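Local coordinates for aminoglycoside N(3)-acetyltransferase (Streptomyces griseus, PDB 7LAP), which probably catalyses transfer of an acetyl group from acetyl-CoA to an amino group of aminoglycoside antibiotics, conferring resistance, at residues L15-G20 / V263-S268; D63-V68 / G73-T78; P85-T90 / H136-L141. One frame throughout, in Å; residues are numbered along the deposited sequence.

Interaction 1 of 3, residues L15-G20 / V263-S268; sequences LRRSDG and VGAARS
Ser18 and Ala265 bring their CA atoms to 5.4 Å where the C-terminal end of helix 7-18 meets the tip of a beta hairpin formed by strands 259-263 and 266-272. The helix finishes in a Schellman motif, with Asp19 at positive phi, Gly20 N bonded back to Leu15 O and Asp19 N to Arg16 O. The hairpin turns through a type II' beta turn from Val263 to Ala266, closed by a pair of backbone bonds between these two residues, and Gly264 supplies the positive phi required at the second position of such a turn.

The side-chain contact is small and centres on Ala265, whose methyl points at the helix end. Ala265 CB lies 3.7 Å from the backbone oxygen Arg17 O and 3.8 Å from Arg17 CG, so it sits between the last-turn backbone and the root of the arginine. Arg17 leaves the helix with CG anti to the backbone N (chi1 172°) and stays extended to NE, which carries the guanidinium alongside the hairpin tip. There Arg17 NH2 comes within 3.2 Å of Ala265 O, which lies oblique to the guanidinium plane. The clearer hold on this group is the hydrogen bond from Arg17 NE to Ala50 O, while Ser18 OG accepts a bond from Tyr53 N. On the dimer side, Leu15 packs against Trp92 of the second subunit.

Within the hairpin, Ala266 O is gripped by two donors: Val263 N, through the turn, and Ser268 OG at 3.0 Å, which approaches from above the carbonyl plane, 62° out of it.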
loop_
_atom_site.group_PDB
_atom_site.type_symbol
_atom_site.label_atom_id
_atom_site.label_comp_id
_atom_site.label_asym_id
_atom_site.label_seq_id
_atom_site.Cartn_x
_atom_site.Cartn_y
_atom_site.Cartn_z
ATOM N N LEU B 15 14.146 -16.113 -0.078
ATOM C CA LEU B 15 15.598 -16.298 -0.117
ATOM C C LEU B 15 15.964 -17.584 -0.860
ATOM O O LEU B 15 16.840 -17.583 -1.726
ATOM C CB LEU B 15 16.157 -16.323 1.302
ATOM C CG LEU B 15 16.217 -14.959 2.018
ATOM C CD1 LEU B 15 16.459 -15.177 3.512
ATOM C CD2 LEU B 15 17.279 -14.064 1.388
ATOM N N ARG B 16 15.247 -18.667 -0.572
ATOM C CA ARG B 16 15.502 -19.929 -1.258
ATOM C C ARG B 16 15.288 -19.773 -2.751
ATOM O O ARG B 16 16.123 -20.207 -3.547
ATOM C CB ARG B 16 14.606 -21.033 -0.686
ATOM C CG ARG B 16 14.864 -22.404 -1.283
ATOM C CD ARG B 16 13.838 -23.434 -0.788
ATOM N NE ARG B 16 13.871 -23.593 0.670
ATOM C CZ ARG B 16 12.825 -23.396 1.477
ATOM N NH1 ARG B 16 11.646 -23.010 0.981
ATOM N NH2 ARG B 16 12.961 -23.578 2.789
ATOM N N ARG B 17 14.209 -19.078 -3.139
ATOM C CA ARG B 17 13.835 -18.962 -4.542
ATOM C C ARG B 17 14.927 -18.283 -5.365
ATOM O O ARG B 17 15.210 -18.698 -6.494
ATOM C CB ARG B 17 12.531 -18.170 -4.660
ATOM C CG ARG B 17 12.164 -17.843 -6.067
ATOM C CD ARG B 17 10.774 -17.195 -6.199
ATOM N NE ARG B 17 10.482 -16.924 -7.611
ATOM C CZ ARG B 17 9.881 -17.798 -8.434
ATOM N NH1 ARG B 17 9.489 -18.988 -7.994
ATOM N NH2 ARG B 17 9.659 -17.480 -9.703
ATOM N N SER B 18 15.515 -17.208 -4.850
ATOM C CA SER B 18 16.565 -16.507 -5.583
ATOM C C SER B 18 17.976 -16.902 -5.150
ATOM O O SER B 18 18.943 -16.273 -5.596
ATOM C CB SER B 18 16.386 -14.992 -5.445
ATOM O OG SER B 18 16.175 -14.601 -4.113
ATOM N N ASP B 19 18.114 -17.908 -4.294
ATOM C CA ASP B 19 19.414 -18.301 -3.730
ATOM C C ASP B 19 20.132 -17.118 -3.079
ATOM O O ASP B 19 21.330 -16.897 -3.268
ATOM C CB ASP B 19 20.300 -18.950 -4.790
ATOM C CG ASP B 19 21.361 -19.838 -4.171
ATOM O OD1 ASP B 19 21.046 -20.579 -3.197
ATOM O OD2 ASP B 19 22.506 -19.787 -4.655
ATOM N N GLY B 20 19.391 -16.357 -2.291
ATOM C CA GLY B 20 19.968 -15.276 -1.548
ATOM C C GLY B 20 19.361 -13.968 -1.984
ATOM O O GLY B 20 18.583 -13.917 -2.947
ATOM N N VAL B 263 14.974 -12.000 -14.475
ATOM C CA VAL B 263 15.397 -10.892 -13.630
ATOM C C VAL B 263 15.258 -11.410 -12.212
ATOM O O VAL B 263 14.134 -11.663 -11.750
ATOM C CB VAL B 263 14.566 -9.632 -13.856
ATOM C CG1 VAL B 263 15.013 -8.457 -12.889
ATOM C CG2 VAL B 263 14.697 -9.169 -15.303
ATOM N N GLY B 264 16.390 -11.647 -11.549
ATOM C CA GLY B 264 16.326 -12.465 -10.335
ATOM C C GLY B 264 15.799 -13.837 -10.705
ATOM O O GLY B 264 16.178 -14.385 -11.740
ATOM N N ALA B 265 14.853 -14.381 -9.922
ATOM C CA ALA B 265 14.210 -15.628 -10.334
ATOM C C ALA B 265 12.918 -15.418 -11.150
ATOM O O ALA B 265 12.152 -16.366 -11.332
ATOM C CB ALA B 265 13.915 -16.492 -9.109
ATOM N N ALA B 266 12.645 -14.210 -11.615
ATOM C CA ALA B 266 11.366 -13.878 -12.254
ATOM C C ALA B 266 11.500 -14.041 -13.762
ATOM O O ALA B 266 12.358 -13.394 -14.386
ATOM C CB ALA B 266 10.948 -12.437 -11.944
ATOM N N ARG B 267 10.690 -14.929 -14.326
ATOM C CA ARG B 267 10.531 -14.998 -15.772
ATOM C C ARG B 267 10.030 -13.656 -16.284
ATOM O O ARG B 267 8.980 -13.176 -15.842
ATOM C CB ARG B 267 9.547 -16.114 -16.134
ATOM C CG ARG B 267 9.553 -16.502 -17.613
ATOM C CD ARG B 267 8.731 -17.763 -17.806
ATOM N NE ARG B 267 9.325 -18.927 -17.145
ATOM C CZ ARG B 267 10.241 -19.702 -17.710
ATOM N NH1 ARG B 267 10.652 -19.422 -18.935
ATOM N NH2 ARG B 267 10.741 -20.757 -17.064
ATOM N N SER B 268 10.796 -13.037 -17.198
ATOM C CA SER B 268 10.541 -11.661 -17.617
ATOM C C SER B 268 10.496 -11.559 -19.130
ATOM O O SER B 268 11.141 -12.339 -19.831
ATOM C CB SER B 268 11.598 -10.728 -17.048
ATOM O OG SER B 268 11.490 -10.810 -15.625
#

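Interaction 2 of 3, residues D63-V68 / G73-T78; sequences DALLDV and GTLLVT
Leu75 projects from strand 74-78 onto helix 58-69 and spreads its isobutyl group over Leu65 and Leu66, an apolar contact made by three leucines. The branching end of Leu75 straddles the first side-chain carbon of Leu65: CD1 of Leu75 lies 3.6 Å and CD2 of Leu75 3.7 Å from Leu65 CB. The same CD1 of Leu75 also reaches Leu66, where Leu66 CD2 is 3.7 Å away and Leu66 CG 3.9 Å. Leu65 thus offers its base and Leu66 its tip. Leu66 leaves the helix at a slant to the strand; with CG anti to the carbonyl carbon (chi1 -66°) its branched end reaches Leu75, and the two side chains cross obliquely.

No hydrogen bond links the two segments. The polar bonds run within the helix, as from Asp67 N to Asp63 O, or out to other parts of the chain: Asp63 forms a salt bridge with Arg128 and Asp67 one with Arg24, both involving carboxylates that point off the leucine face.

Helix 58-69 is the main helix of the beta-alpha-beta crossover that joins strand 41-46 to its parallel neighbour 74-78. Leu65 continues the packing onto Phe44 of the first strand and Leu31 of helix 24-34, while Leu66 touches Leu144 of strand 141-145, antiparallel to 74-78 on its other side.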
loop_
_atom_site.group_PDB
_atom_site.type_symbol
_atom_site.label_atom_id
_atom_site.label_comp_id
_atom_site.label_asym_id
_atom_site.label_seq_id
_atom_site.Cartn_x
_atom_site.Cartn_y
_atom_site.Cartn_z
ATOM N N ASP B 63 14.742 1.773 -8.410
ATOM C CA ASP B 63 16.056 2.372 -8.610
ATOM C C ASP B 63 16.916 1.596 -9.604
ATOM O O ASP B 63 17.714 2.203 -10.331
ATOM C CB ASP B 63 16.740 2.514 -7.264
ATOM C CG ASP B 63 16.204 3.752 -6.473
ATOM O OD1 ASP B 63 15.999 4.832 -7.093
ATOM O OD2 ASP B 63 15.983 3.644 -5.252
ATOM N N ALA B 64 16.757 0.271 -9.681
ATOM C CA ALA B 64 17.449 -0.486 -10.722
ATOM C C ALA B 64 16.944 -0.093 -12.112
ATOM O O ALA B 64 17.733 0.052 -13.055
ATOM C CB ALA B 64 17.273 -2.000 -10.486
ATOM N N LEU B 65 15.629 0.040 -12.266
ATOM C CA LEU B 65 15.069 0.477 -13.542
ATOM C C LEU B 65 15.591 1.863 -13.927
ATOM O O LEU B 65 15.902 2.109 -15.094
ATOM C CB LEU B 65 13.534 0.486 -13.470
ATOM C CG LEU B 65 12.906 -0.911 -13.500
ATOM C CD1 LEU B 65 11.444 -0.923 -12.991
ATOM C CD2 LEU B 65 12.977 -1.496 -14.932
ATOM N N LEU B 66 15.656 2.793 -12.959
ATOM C CA LEU B 66 16.206 4.120 -13.213
ATOM C C LEU B 66 17.682 4.055 -13.565
ATOM O O LEU B 66 18.164 4.874 -14.361
ATOM C CB LEU B 66 16.003 5.017 -11.987
ATOM C CG LEU B 66 14.520 5.316 -11.697
ATOM C CD1 LEU B 66 14.353 6.041 -10.363
ATOM C CD2 LEU B 66 13.886 6.135 -12.838
ATOM N N ASP B 67 18.422 3.133 -12.942
ATOM C CA ASP B 67 19.825 2.962 -13.304
ATOM C C ASP B 67 19.970 2.583 -14.773
ATOM O O ASP B 67 20.894 3.047 -15.443
ATOM C CB ASP B 67 20.486 1.893 -12.437
ATOM C CG ASP B 67 20.623 2.309 -10.950
ATOM O OD1 ASP B 67 20.516 3.500 -10.608
ATOM O OD2 ASP B 67 20.811 1.409 -10.096
ATOM N N VAL B 68 19.090 1.711 -15.283
ATOM C CA VAL B 68 19.252 1.248 -16.655
ATOM C C VAL B 68 18.833 2.336 -17.639
ATOM O O VAL B 68 19.581 2.668 -18.567
ATOM C CB VAL B 68 18.474 -0.065 -16.910
ATOM C CG1 VAL B 68 18.599 -0.446 -18.375
ATOM C CG2 VAL B 68 19.044 -1.197 -16.089
ATOM N N GLY B 73 15.461 8.567 -19.553
ATOM C CA GLY B 73 14.405 7.586 -19.707
ATOM C C GLY B 73 13.242 7.822 -18.755
ATOM O O GLY B 73 13.248 8.724 -17.924
ATOM N N THR B 74 12.233 6.960 -18.872
ATOM C CA THR B 74 10.996 7.142 -18.131
ATOM C C THR B 74 10.431 5.775 -17.780
ATOM O O THR B 74 10.491 4.860 -18.600
ATOM C CB THR B 74 9.965 7.927 -18.953
ATOM O OG1 THR B 74 10.557 9.142 -19.421
ATOM C CG2 THR B 74 8.725 8.294 -18.101
ATOM N N LEU B 75 9.867 5.650 -16.576
ATOM C CA LEU B 75 9.157 4.449 -16.137
ATOM C C LEU B 75 7.669 4.750 -16.074
ATOM O O LEU B 75 7.277 5.845 -15.689
ATOM C CB LEU B 75 9.612 3.980 -14.740
ATOM C CG LEU B 75 11.112 3.928 -14.469
ATOM C CD1 LEU B 75 11.359 3.383 -13.052
ATOM C CD2 LEU B 75 11.793 3.070 -15.536
ATOM N N LEU B 76 6.836 3.784 -16.411
ATOM C CA LEU B 76 5.393 3.891 -16.375
ATOM C C LEU B 76 4.722 2.686 -15.739
ATOM O O LEU B 76 5.173 1.592 -15.923
ATOM C CB LEU B 76 4.854 3.917 -17.784
ATOM C CG LEU B 76 4.417 5.160 -18.499
ATOM C CD1 LEU B 76 5.663 5.671 -19.168
ATOM C CD2 LEU B 76 3.380 4.856 -19.544
ATOM N N VAL B 77 3.626 2.887 -15.032
ATOM C CA VAL B 77 2.876 1.776 -14.451
ATOM C C VAL B 77 1.392 2.045 -14.621
ATOM O O VAL B 77 0.972 3.168 -14.890
ATOM C CB VAL B 77 3.162 1.558 -12.948
ATOM C CG1 VAL B 77 4.661 1.146 -12.707
ATOM C CG2 VAL B 77 2.809 2.804 -12.190
ATOM N N THR B 78 0.591 1.006 -14.440
ATOM C CA THR B 78 -0.847 1.181 -14.428
ATOM C C THR B 78 -1.278 1.190 -12.968
ATOM O O THR B 78 -0.845 0.330 -12.196
ATOM C CB THR B 78 -1.546 0.103 -15.258
ATOM O OG1 THR B 78 -2.955 0.242 -15.112
ATOM C CG2 THR B 78 -1.198 -1.325 -14.791
#

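Interaction 3 of 3, residues P85-T90 / H136-L141; sequences PPYDFT and HPDVSL
Tyr87 and Asp138 reach toward each other from opposite directions and bridge two loops, one following strand 74-78 and the other preceding strand 141-145. Tyr87 is the second residue of a type I beta turn from Pro86 to Phe89, closed by Phe89 N to Pro86 O. Its CB leaves the turn across the line to the other loop, and CG is anti to the carbonyl carbon (chi1 -77°), which sends the ring out to the aspartate. Farther along, the ring offers its edge: Tyr87 CE1 lies 3.3 Å from Asp138 OD1, and the carboxylate carbon CG of Asp138 is in the ring plane, although the two planes are turned 47° apart. Next, Tyr87 CZ is 3.6 Å from Asp138 OD2. At the tip, Tyr87 OH donates a hydrogen bond to Asp138 OD2; its modelled length of 2.4 Å is very short, and the exact value is doubtful. The other oxygen, Asp138 OD1, instead accepts from Gln209 NE2, so the carboxylate is anchored through both oxygens.

Behind it, His136 steadies the aspartate's backbone. His136 ND1 accepts Asp138 N at 3.1 Å, from 20° off the ring plane, and more weakly Val139 N at 3.3 Å. The imidazole is sandwiched between Val139 CG2 on one face and Pro137 CD on the other, while His136 NE2 is bonded to Trp157 O.

Tyr87 also stacks on Tyr207 of strand 204-213. The contact is thus a tyrosine-aspartate hydrogen bond between loops that follow and precede adjacent strands of the mixed sheet, laid against the separate antiparallel hairpin 204-213/216-225.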
loop_
_atom_site.group_PDB
_atom_site.type_symbol
_atom_site.label_atom_id
_atom_site.label_comp_id
_atom_site.label_asym_id
_atom_site.label_seq_id
_atom_site.Cartn_x
_atom_site.Cartn_y
_atom_site.Cartn_z
ATOM N N PRO B 85 -16.126 3.910 -6.564
ATOM C CA PRO B 85 -17.445 3.302 -6.477
ATOM C C PRO B 85 -17.578 2.235 -7.546
ATOM O O PRO B 85 -17.031 2.382 -8.647
ATOM C CB PRO B 85 -18.410 4.478 -6.727
ATOM C CG PRO B 85 -17.630 5.422 -7.569
ATOM C CD PRO B 85 -16.202 5.313 -7.030
ATOM N N PRO B 86 -18.245 1.125 -7.250
ATOM C CA PRO B 86 -18.400 0.073 -8.264
ATOM C C PRO B 86 -19.176 0.585 -9.475
ATOM O O PRO B 86 -20.013 1.480 -9.358
ATOM C CB PRO B 86 -19.176 -1.022 -7.523
ATOM C CG PRO B 86 -19.928 -0.279 -6.429
ATOM C CD PRO B 86 -19.009 0.852 -6.022
ATOM N N TYR B 87 -18.861 0.024 -10.654
ATOM C CA TYR B 87 -19.557 0.417 -11.880
ATOM C C TYR B 87 -21.061 0.302 -11.718
ATOM O O TYR B 87 -21.813 1.171 -12.169
ATOM C CB TYR B 87 -19.131 -0.461 -13.051
ATOM C CG TYR B 87 -17.793 -0.150 -13.669
ATOM C CD1 TYR B 87 -16.964 0.841 -13.158
ATOM C CD2 TYR B 87 -17.352 -0.874 -14.773
ATOM C CE1 TYR B 87 -15.726 1.107 -13.741
ATOM C CE2 TYR B 87 -16.129 -0.628 -15.355
ATOM C CZ TYR B 87 -15.315 0.362 -14.841
ATOM O OH TYR B 87 -14.096 0.588 -15.453
ATOM N N ASP B 88 -21.504 -0.772 -11.066
ATOM C CA ASP B 88 -22.899 -1.160 -10.941
ATOM C C ASP B 88 -23.557 -0.640 -9.674
ATOM O O ASP B 88 -24.586 -1.187 -9.264
ATOM C CB ASP B 88 -23.005 -2.683 -10.946
ATOM C CG ASP B 88 -22.179 -3.320 -9.830
ATOM O OD1 ASP B 88 -20.928 -3.256 -9.886
ATOM O OD2 ASP B 88 -22.785 -3.854 -8.875
ATOM N N PHE B 89 -22.990 0.384 -9.025
ATOM C CA PHE B 89 -23.541 0.797 -7.733
ATOM C C PHE B 89 -24.944 1.371 -7.858
ATOM O O PHE B 89 -25.556 1.696 -6.836
ATOM C CB PHE B 89 -22.620 1.809 -7.037
ATOM C CG PHE B 89 -22.760 3.218 -7.543
ATOM C CD1 PHE B 89 -21.982 3.664 -8.603
ATOM C CD2 PHE B 89 -23.651 4.102 -6.945
ATOM C CE1 PHE B 89 -22.100 4.955 -9.073
ATOM C CE2 PHE B 89 -23.780 5.390 -7.404
ATOM C CZ PHE B 89 -23.003 5.824 -8.472
ATOM N N THR B 90 -25.449 1.517 -9.081
ATOM C CA THR B 90 -26.821 1.916 -9.348
ATOM C C THR B 90 -27.770 0.716 -9.416
ATOM O O THR B 90 -28.879 0.833 -9.950
ATOM C CB THR B 90 -26.869 2.734 -10.642
ATOM O OG1 THR B 90 -26.154 2.041 -11.676
ATOM C CG2 THR B 90 -26.221 4.101 -10.421
ATOM N N HIS B 136 -7.170 10.208 -14.678
ATOM C CA HIS B 136 -8.375 9.419 -14.899
ATOM C C HIS B 136 -8.746 8.641 -13.639
ATOM O O HIS B 136 -7.881 8.001 -13.051
ATOM C CB HIS B 136 -8.188 8.438 -16.053
ATOM C CG HIS B 136 -9.483 8.055 -16.689
ATOM N ND1 HIS B 136 -10.315 7.086 -16.162
ATOM C CD2 HIS B 136 -10.135 8.580 -17.751
ATOM C CE1 HIS B 136 -11.411 7.014 -16.897
ATOM N NE2 HIS B 136 -11.322 7.903 -17.872
ATOM N N PRO B 137 -10.023 8.648 -13.227
ATOM C CA PRO B 137 -10.409 7.945 -11.988
ATOM C C PRO B 137 -10.494 6.458 -12.128
ATOM O O PRO B 137 -10.434 5.759 -11.112
ATOM C CB PRO B 137 -11.808 8.498 -11.681
ATOM C CG PRO B 137 -12.358 8.904 -13.070
ATOM C CD PRO B 137 -11.130 9.451 -13.791
ATOM N N ASP B 138 -10.674 5.940 -13.334
ATOM C CA ASP B 138 -10.783 4.507 -13.493
ATOM C C ASP B 138 -9.495 3.836 -13.959
ATOM O O ASP B 138 -9.186 2.732 -13.500
ATOM C CB ASP B 138 -11.907 4.177 -14.466
ATOM C CG ASP B 138 -12.279 2.729 -14.405
ATOM O OD1 ASP B 138 -12.619 2.263 -13.304
ATOM O OD2 ASP B 138 -12.230 2.055 -15.440
ATOM N N VAL B 139 -8.726 4.454 -14.861
ATOM C CA VAL B 139 -7.582 3.763 -15.449
ATOM C C VAL B 139 -6.350 4.657 -15.459
ATOM O O VAL B 139 -5.574 4.644 -16.424
ATOM C CB VAL B 139 -7.908 3.253 -16.865
ATOM C CG1 VAL B 139 -8.926 2.096 -16.783
ATOM C CG2 VAL B 139 -8.430 4.405 -17.769
ATOM N N SER B 140 -6.141 5.394 -14.367
ATOM C CA SER B 140 -4.981 6.266 -14.259
ATOM C C SER B 140 -3.695 5.462 -14.406
ATOM O O SER B 140 -3.622 4.288 -14.058
ATOM C CB SER B 140 -4.962 7.015 -12.928
ATOM O OG SER B 140 -4.915 6.104 -11.832
ATOM N N LEU B 141 -2.678 6.102 -14.954
ATOM C CA LEU B 141 -1.340 5.548 -14.942
ATOM C C LEU B 141 -0.494 6.429 -14.045
ATOM O O LEU B 141 -0.932 7.480 -13.590
ATOM C CB LEU B 141 -0.742 5.506 -16.353
ATOM C CG LEU B 141 -1.558 4.893 -17.486
ATOM C CD1 LEU B 141 -0.650 4.694 -18.680
ATOM C CD2 LEU B 141 -1.999 3.567 -17.007
#

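Interaction 2 is the buried contact of the three, wholly apolar across its two segments, whereas interactions 1 and 3 lie at the surface and on opposite sides of the chain's centre, with centres 35 Å apart. Interactions 1 and 2 both reach the mixed sheet, one at the hairpin by its edge strand 259-263, the other over strand 74-78. Interaction 3 meets interaction 2 through Leu141, which packs on Leu76, Val77 and Thr78. Chemistry follows place: leucines pack between helix and strand, the methyl of a hairpin turn meets a helix end and its arginine, and a hydroxyl-carboxylate bond ties loops. Interactions 1 and 3 also have residues packing on the second subunit.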